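Side-chain contacts in glyoxalase-related enzyme, AraC type (Clostridium phytofermentans, PDB 3BT3), which is of unknown function but belongs to the vicinal oxygen chelate (glyoxalase and bleomycin-resistance) superfamily and probably forms part of an AraC-type transcription regulator: residues R79-F84 and G94-E99; Y107-E110 and Q115-D118; I119-Q122 and A126-C129; S130-T133 and C137-R140. All coordinates share one frame; numbering follows the deposited sequence.

How the contacts relate
From the N terminus, contact 1 comes first: the loop between strands 81-85 and 92-99 returns the chain so that F81 meets M96 where the two four-stranded sheets adjoin. The chain then enters helix 101-110, and contact 2 closes the turn after it. Contact 3 closes the hairpin of strands 120-122 and 126-132, and contact 4 the hairpin of 126-132 and 138-144. None is nested; contacts 3 and 4 share strand 126-132, and E128 forms a salt bridge to R140 between them. Segment 115-118 of contact 2 runs beside the strand at S130 and T132. Probable backbone hydrogen bonds of G94 and M96 with R140 join contact 1 to contact 4.

Contact 1. Residues R79-F84 and G94-E99; sequences RGFHLF and GFMMIE
F81 and M96 make a small, buried apolar contact between strands 81-85 and 92-99, which belong to different sheets and are not paired with each other. Even the closest pair of CA atoms, those of F81 and G94, is 8.9 Å apart, so the gap is spanned by side chains and no hydrogen bond crosses it. The F81 ring and the M96 chain come from opposite directions. The terminal methyl of M96 arrives at the rim of the ring and in its plane, with CE 3.3 Å from F81 CE2 and 3.4 Å from F81 CZ. It therefore abuts the edge instead of lying over a face. A bend about the last torsion of M96 (chi3 109°) turns CE out of the line of the chain and brings it to this edge. At the same rim G94, having no side chain, offers its backbone, and its CA lies 4.2 Å from F81 CZ. W45 packs on both F81 and M96, while V63 and P25 also touch the ring and F141 touches M96. Beyond M96, residues M97 to E99 pair antiparallel with a strand of the second subunit, which carries the sheet across the interface. The seam thus joins two mixed four-stranded sheets of the same 1-4-3-2 strand order, consistent with the paired modules of the vicinal oxygen chelate fold.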
# COMPACT_ATOMS: atom_id res chain seq x y z
N ARG A 79 2.19 2.98 -8.66
CA ARG A 79 1.97 3.57 -7.35
C ARG A 79 0.50 3.82 -7.04
O ARG A 79 0.17 4.70 -6.26
CB ARG A 79 2.75 4.88 -7.21
CG ARG A 79 2.24 6.00 -8.09
CD ARG A 79 2.60 7.33 -7.46
NE ARG A 79 4.03 7.42 -7.20
CZ ARG A 79 4.90 8.03 -7.99
NH1 ARG A 79 4.49 8.61 -9.11
NH2 ARG A 79 6.19 8.03 -7.67
N GLY A 80 -0.39 3.04 -7.65
CA GLY A 80 -1.81 3.21 -7.38
C GLY A 80 -2.27 2.15 -6.40
O GLY A 80 -1.48 1.68 -5.57
N PHE A 81 -3.54 1.77 -6.47
CA PHE A 81 -4.07 0.73 -5.60
C PHE A 81 -4.42 -0.50 -6.43
O PHE A 81 -4.94 -0.38 -7.54
CB PHE A 81 -5.35 1.20 -4.90
CG PHE A 81 -5.12 2.18 -3.79
CD1 PHE A 81 -4.79 1.75 -2.51
CD2 PHE A 81 -5.22 3.55 -4.03
CE1 PHE A 81 -4.58 2.66 -1.48
CE2 PHE A 81 -5.01 4.48 -3.01
CZ PHE A 81 -4.69 4.03 -1.73
N HIS A 82 -4.12 -1.68 -5.91
CA HIS A 82 -4.48 -2.92 -6.58
C HIS A 82 -5.87 -3.17 -6.01
O HIS A 82 -6.06 -3.02 -4.81
CB HIS A 82 -3.57 -4.08 -6.18
CG HIS A 82 -2.20 -4.02 -6.77
ND1 HIS A 82 -1.09 -3.68 -6.04
CD2 HIS A 82 -1.77 -4.27 -8.03
CE1 HIS A 82 -0.02 -3.73 -6.82
NE2 HIS A 82 -0.41 -4.08 -8.03
N LEU A 83 -6.83 -3.53 -6.85
CA LEU A 83 -8.19 -3.80 -6.38
C LEU A 83 -8.51 -5.29 -6.48
O LEU A 83 -8.37 -5.89 -7.54
CB LEU A 83 -9.20 -3.00 -7.21
CG LEU A 83 -8.95 -1.49 -7.35
CD1 LEU A 83 -9.81 -0.92 -8.47
CD2 LEU A 83 -9.25 -0.79 -6.04
N PHE A 84 -8.94 -5.86 -5.35
CA PHE A 84 -9.31 -7.27 -5.24
C PHE A 84 -10.75 -7.38 -4.71
O PHE A 84 -11.20 -6.51 -3.96
CB PHE A 84 -8.39 -7.99 -4.26
CG PHE A 84 -6.94 -7.99 -4.66
CD1 PHE A 84 -6.47 -8.87 -5.63
CD2 PHE A 84 -6.06 -7.09 -4.08
CE1 PHE A 84 -5.13 -8.85 -6.02
CE2 PHE A 84 -4.71 -7.08 -4.46
CZ PHE A 84 -4.25 -7.96 -5.44
N GLY A 94 -5.11 4.01 3.08
CA GLY A 94 -4.11 4.74 2.32
C GLY A 94 -3.50 5.90 3.08
O GLY A 94 -4.17 6.58 3.86
N PHE A 95 -2.22 6.14 2.85
CA PHE A 95 -1.48 7.20 3.51
C PHE A 95 -0.55 7.78 2.46
O PHE A 95 0.59 7.37 2.35
CB PHE A 95 -0.66 6.60 4.66
CG PHE A 95 0.12 7.62 5.44
CD1 PHE A 95 -0.52 8.68 6.07
CD2 PHE A 95 1.50 7.50 5.55
CE1 PHE A 95 0.20 9.61 6.81
CE2 PHE A 95 2.24 8.43 6.29
CZ PHE A 95 1.58 9.49 6.93
N MET A 96 -1.04 8.74 1.69
CA MET A 96 -0.21 9.28 0.62
C MET A 96 0.16 10.76 0.67
O MET A 96 -0.64 11.62 1.00
CB MET A 96 -0.82 8.91 -0.75
CG MET A 96 -2.27 9.32 -1.02
SD MET A 96 -3.01 8.48 -2.51
CE MET A 96 -4.12 7.43 -1.73
N MET A 97 1.42 11.02 0.33
CA MET A 97 1.97 12.36 0.29
C MET A 97 1.59 13.00 -1.03
O MET A 97 1.79 12.40 -2.10
CB MET A 97 3.50 12.30 0.41
CG MET A 97 4.20 13.67 0.50
SD MET A 97 5.98 13.61 0.12
CE MET A 97 6.63 12.76 1.54
N ILE A 98 1.02 14.20 -0.98
CA ILE A 98 0.63 14.89 -2.20
C ILE A 98 1.09 16.34 -2.24
O ILE A 98 1.67 16.87 -1.29
CB ILE A 98 -0.89 14.90 -2.41
CG1 ILE A 98 -1.55 15.81 -1.38
CG2 ILE A 98 -1.44 13.49 -2.31
CD1 ILE A 98 -2.99 16.11 -1.70
N GLU A 99 0.81 16.97 -3.37
CA GLU A 99 1.17 18.36 -3.57
C GLU A 99 -0.09 19.03 -4.10
O GLU A 99 -0.64 18.61 -5.10
CB GLU A 99 2.31 18.45 -4.57
CG GLU A 99 3.19 19.66 -4.39
CD GLU A 99 4.59 19.43 -4.94
OE1 GLU A 99 5.44 20.35 -4.81
OE2 GLU A 99 4.85 18.34 -5.50

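Contact 2. Residues Y107-E110 and Q115-D118; sequences YVKE and QISD
I116 reaches toward V108 and K109 on the last turn of helix 101-110; one of its two branches carries the contact and the other turns to the sheet. From CB, which lies on the side of the helix, the methyl CG2 leaves toward K109 and V108. It stands 3.8 Å from K109 NZ and 4.2 Å from V108 CG1, so a single methyl carries both touches. The other branch, CG1, lies anti to the backbone N (chi1 161°), and CD1 at its tip turns to strand 126-132, where it sits 3.5 Å from C129 SG and also packs on I131. V108 crosses I116 obliquely, and the same valine reaches I42, L43, W113 and I131, making this the buried side. K109 covers the outer side: bends at three successive torsions bring its ammonium group back over the I116 methyl, while a long, weak ion pair links it to D114. D118 OD1 is 5.8 Å from K109 NZ, not in contact but of opposite charge. Further along, the S117 hydroxyl donates to D118 O at 3.2 Å, with S117 OG tilted 35° from the carbonyl plane, and the same hydroxyl oxygen receives S130 N-H. Backbone bonds from Q115 to T132 and from S117 to S130 hold this loop along strand 126-132, packing the helix end against the sheet, consistent with the vicinal oxygen chelate fold.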
# COMPACT_ATOMS: atom_id res chain seq x y z
N TYR A 107 -11.41 20.01 -5.34
CA TYR A 107 -11.81 19.12 -6.42
C TYR A 107 -12.86 18.13 -5.93
O TYR A 107 -13.91 17.96 -6.55
CB TYR A 107 -10.60 18.35 -6.94
CG TYR A 107 -10.86 17.59 -8.22
CD1 TYR A 107 -11.05 18.27 -9.43
CD2 TYR A 107 -10.88 16.20 -8.24
CE1 TYR A 107 -11.24 17.58 -10.62
CE2 TYR A 107 -11.08 15.50 -9.42
CZ TYR A 107 -11.25 16.20 -10.61
OH TYR A 107 -11.41 15.51 -11.80
N VAL A 108 -12.57 17.48 -4.80
CA VAL A 108 -13.49 16.52 -4.21
C VAL A 108 -14.82 17.21 -3.92
O VAL A 108 -15.87 16.76 -4.38
CB VAL A 108 -12.90 15.93 -2.89
CG1 VAL A 108 -13.94 15.08 -2.19
CG2 VAL A 108 -11.67 15.09 -3.20
N LYS A 109 -14.77 18.30 -3.16
CA LYS A 109 -16.00 19.03 -2.84
C LYS A 109 -16.74 19.44 -4.11
O LYS A 109 -17.95 19.29 -4.20
CB LYS A 109 -15.69 20.28 -2.00
CG LYS A 109 -15.73 20.05 -0.48
CD LYS A 109 -17.10 19.53 -0.05
CE LYS A 109 -17.51 20.07 1.32
NZ LYS A 109 -16.65 19.60 2.44
N GLU A 110 -16.00 19.95 -5.08
CA GLU A 110 -16.60 20.38 -6.34
C GLU A 110 -17.30 19.24 -7.05
O GLU A 110 -18.27 19.46 -7.78
CB GLU A 110 -15.54 20.97 -7.26
CG GLU A 110 -15.69 22.47 -7.47
CD GLU A 110 -15.48 23.26 -6.19
OE1 GLU A 110 -16.06 22.90 -5.14
OE2 GLU A 110 -14.72 24.27 -6.24
N GLN A 115 -18.00 13.68 2.20
CA GLN A 115 -17.33 12.94 3.25
C GLN A 115 -15.81 13.09 3.13
O GLN A 115 -15.08 12.14 2.84
CB GLN A 115 -17.72 11.46 3.19
CG GLN A 115 -19.21 11.21 3.26
CD GLN A 115 -19.52 9.73 3.24
OE1 GLN A 115 -19.21 9.01 4.19
NE2 GLN A 115 -20.13 9.26 2.15
N ILE A 116 -15.36 14.32 3.36
CA ILE A 116 -13.96 14.69 3.32
C ILE A 116 -13.79 15.62 4.52
O ILE A 116 -14.52 16.59 4.66
CB ILE A 116 -13.63 15.46 2.01
CG1 ILE A 116 -12.33 16.25 2.16
CG2 ILE A 116 -14.74 16.43 1.68
CD1 ILE A 116 -11.10 15.42 2.36
N SER A 117 -12.84 15.32 5.39
CA SER A 117 -12.61 16.15 6.57
C SER A 117 -11.96 17.45 6.14
O SER A 117 -11.50 17.58 5.01
CB SER A 117 -11.66 15.44 7.55
OG SER A 117 -10.34 15.47 7.06
N ASP A 118 -11.94 18.43 7.04
CA ASP A 118 -11.31 19.70 6.73
C ASP A 118 -9.79 19.50 6.76
O ASP A 118 -9.30 18.52 7.32
CB ASP A 118 -11.70 20.77 7.77
CG ASP A 118 -13.08 21.37 7.51
OD1 ASP A 118 -13.27 22.05 6.47
OD2 ASP A 118 -13.99 21.17 8.35

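Contact 3. Residues I119-Q122 and A126-C129; sequences IYTQ and AREC
Y120 and E128 pair through their backbones as well as their side chains. Two main-chain hydrogen bonds join them, Y120 N to E128 O at 2.9 Å and E128 N to Y120 O at 2.8 Å, and define an antiparallel hydrogen-bonded pair. T121 and R127 follow as a non-hydrogen-bonded pair.

Among flat groups, the Y120 ring and the E128 carboxylate lie side by side, pointing the same way, with planes 13° apart. Y120 CZ is 3.6 Å from E128 CG, while E128 O lies over one face of the ring near its rim.

Polar ends are tied by a water, 2.8 Å from Y120 OH, that donates to E128 OE2 at 3.1 Å. E128 OE1 takes the salt bridge from R140, so the buried carboxylate is held through both oxygens and probably stays charged.

The I119 methyl CG2 packs obliquely against the R127 guanidinium, 3.6 Å from R127 NH1; D102 of helix 101-110 binds the same guanidinium. The apolar touch is I119 CG1 to C129 CB, 4.1 Å. Strand 120-122, its N-to-C direction 127° from that of segment 126-129, forms the outer arm of a splayed antiparallel beta hairpin at the edge of this chain's sheet.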
# COMPACT_ATOMS: atom_id res chain seq x y z
N ILE A 119 -9.06 20.41 6.14
CA ILE A 119 -7.60 20.35 6.13
C ILE A 119 -7.08 20.90 7.45
O ILE A 119 -7.51 21.97 7.90
CB ILE A 119 -7.02 21.19 4.98
CG1 ILE A 119 -7.39 20.57 3.63
CG2 ILE A 119 -5.50 21.31 5.13
CD1 ILE A 119 -6.82 21.30 2.43
N TYR A 120 -6.17 20.19 8.09
CA TYR A 120 -5.63 20.65 9.37
C TYR A 120 -4.14 20.32 9.49
O TYR A 120 -3.63 19.45 8.80
CB TYR A 120 -6.42 20.03 10.51
CG TYR A 120 -6.32 18.53 10.56
CD1 TYR A 120 -5.24 17.91 11.19
CD2 TYR A 120 -7.32 17.74 10.00
CE1 TYR A 120 -5.16 16.52 11.27
CE2 TYR A 120 -7.25 16.35 10.07
CZ TYR A 120 -6.17 15.75 10.71
OH TYR A 120 -6.10 14.37 10.81
N THR A 121 -3.46 21.03 10.38
CA THR A 121 -2.02 20.84 10.56
C THR A 121 -1.63 19.78 11.59
O THR A 121 -2.09 19.79 12.73
CB THR A 121 -1.36 22.19 10.92
OG1 THR A 121 -1.72 23.17 9.94
CG2 THR A 121 0.16 22.05 10.96
N GLN A 122 -0.78 18.85 11.16
CA GLN A 122 -0.31 17.77 12.03
C GLN A 122 0.94 18.19 12.79
O GLN A 122 1.77 18.95 12.29
CB GLN A 122 0.00 16.52 11.20
CG GLN A 122 -1.21 15.78 10.68
CD GLN A 122 -1.99 15.07 11.78
OE1 GLN A 122 -2.88 14.28 11.50
NE2 GLN A 122 -1.65 15.37 13.03
N ALA A 126 2.96 18.66 8.73
CA ALA A 126 2.23 18.57 7.47
C ALA A 126 0.75 18.88 7.61
O ALA A 126 0.15 18.75 8.69
CB ALA A 126 2.40 17.18 6.86
N ARG A 127 0.15 19.32 6.52
CA ARG A 127 -1.27 19.60 6.53
C ARG A 127 -1.92 18.33 5.98
O ARG A 127 -1.40 17.71 5.06
CB ARG A 127 -1.61 20.82 5.67
CG ARG A 127 -1.14 22.13 6.28
CD ARG A 127 -2.02 23.29 5.84
NE ARG A 127 -1.90 23.51 4.41
CZ ARG A 127 -2.84 24.08 3.66
NH1 ARG A 127 -3.99 24.48 4.20
NH2 ARG A 127 -2.63 24.23 2.36
N GLU A 128 -3.04 17.93 6.56
CA GLU A 128 -3.69 16.73 6.09
C GLU A 128 -5.20 16.80 6.15
O GLU A 128 -5.78 17.72 6.72
CB GLU A 128 -3.18 15.52 6.88
CG GLU A 128 -4.16 14.89 7.85
CD GLU A 128 -3.74 13.48 8.26
OE1 GLU A 128 -2.59 13.31 8.72
OE2 GLU A 128 -4.56 12.54 8.12
N CYS A 129 -5.83 15.82 5.51
CA CYS A 129 -7.27 15.67 5.51
C CYS A 129 -7.50 14.24 5.06
O CYS A 129 -6.70 13.68 4.30
CB CYS A 129 -7.94 16.65 4.54
SG CYS A 129 -7.74 16.28 2.78
O HOH W 1 -7.52 13.27 8.62

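Contact 4. Residues S130-T133 and C137-R140; sequences SITT and CILR
I131 and L139 form the tight centre of this antiparallel pairing, joined by I131 N to L139 O and L139 N to I131 O, both 2.8 Å. Their side chains point to the buried face, and T133 closes it beyond them. The T133 side chain crosses that of L139 at about a right angle, its methyl CG2 3.8 Å from L139 CG. T133 N donates to C137 O at 2.9 Å, which continues the bonding toward the turn. The T133 hydroxyl, set between the backbone N and the carbonyl carbon (chi1 69°), faces C137 N, but this bond is weak at 3.3 Å from OG1 and strongly bent. The same hydroxyl is also bonded to Y27 OH and D135 N, so several partners grip one buried oxygen.

The other face, carrying S130, T132, I138 and R140, is partly exposed to solvent. I138 spreads over it: CG2 lies 3.8 Å from S130 CB, and a turn at chi2 (-54°) sends CD1 across to T132 OG1 at 3.5 Å. The looser part is R140, which touches S130 with its chain alone, R140 CG to S130 CB 4.2 Å, and gives its guanidinium to E128.

W38 of helix 32-41 covers I131 and T133 on the buried face, W113 and L43 also reach I131, strand 92-99 flanks strand 138-144, and F84 of the second subunit packs on R140.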
# COMPACT_ATOMS: atom_id res chain seq x y z
N SER A 130 -8.56 13.63 5.55
CA SER A 130 -8.86 12.26 5.16
C SER A 130 -10.19 12.21 4.41
O SER A 130 -11.07 13.03 4.63
CB SER A 130 -8.86 11.35 6.39
OG SER A 130 -9.71 11.83 7.41
N ILE A 131 -10.30 11.24 3.51
CA ILE A 131 -11.49 11.08 2.70
C ILE A 131 -12.03 9.69 2.94
O ILE A 131 -11.27 8.74 3.08
CB ILE A 131 -11.16 11.23 1.20
CG1 ILE A 131 -10.44 12.56 0.98
CG2 ILE A 131 -12.43 11.15 0.35
CD1 ILE A 131 -10.07 12.83 -0.46
N THR A 132 -13.35 9.58 2.99
CA THR A 132 -14.00 8.29 3.16
C THR A 132 -14.42 7.88 1.75
O THR A 132 -15.06 8.67 1.06
CB THR A 132 -15.24 8.40 4.04
OG1 THR A 132 -14.87 8.92 5.32
CG2 THR A 132 -15.89 7.04 4.20
N THR A 133 -14.05 6.68 1.32
CA THR A 133 -14.40 6.23 -0.03
C THR A 133 -15.82 5.71 -0.08
O THR A 133 -16.49 5.59 0.94
CB THR A 133 -13.48 5.10 -0.53
OG1 THR A 133 -13.72 3.90 0.21
CG2 THR A 133 -12.04 5.51 -0.38
N CYS A 137 -13.68 2.85 3.39
CA CYS A 137 -12.30 2.97 3.87
C CYS A 137 -11.91 4.43 3.97
O CYS A 137 -12.53 5.30 3.34
CB CYS A 137 -11.28 2.33 2.93
SG CYS A 137 -11.86 1.03 1.90
N ILE A 138 -10.85 4.66 4.73
CA ILE A 138 -10.32 5.99 4.94
C ILE A 138 -9.03 6.18 4.16
O ILE A 138 -8.14 5.32 4.18
CB ILE A 138 -9.99 6.25 6.44
CG1 ILE A 138 -11.25 6.07 7.30
CG2 ILE A 138 -9.38 7.62 6.60
CD1 ILE A 138 -12.44 6.90 6.85
N LEU A 139 -8.92 7.31 3.47
CA LEU A 139 -7.70 7.63 2.74
C LEU A 139 -7.15 8.91 3.34
O LEU A 139 -7.85 9.93 3.40
CB LEU A 139 -7.99 7.86 1.26
CG LEU A 139 -8.53 6.70 0.44
CD1 LEU A 139 -8.60 7.10 -1.02
CD2 LEU A 139 -7.63 5.48 0.62
N ARG A 140 -5.90 8.85 3.79
CA ARG A 140 -5.26 10.02 4.37
C ARG A 140 -4.36 10.70 3.34
O ARG A 140 -3.56 10.05 2.66
CB ARG A 140 -4.45 9.61 5.60
CG ARG A 140 -5.31 9.08 6.75
CD ARG A 140 -4.48 8.67 7.95
NE ARG A 140 -3.66 9.77 8.44
CZ ARG A 140 -2.74 9.66 9.40
NH1 ARG A 140 -2.53 8.49 9.99
NH2 ARG A 140 -2.04 10.71 9.77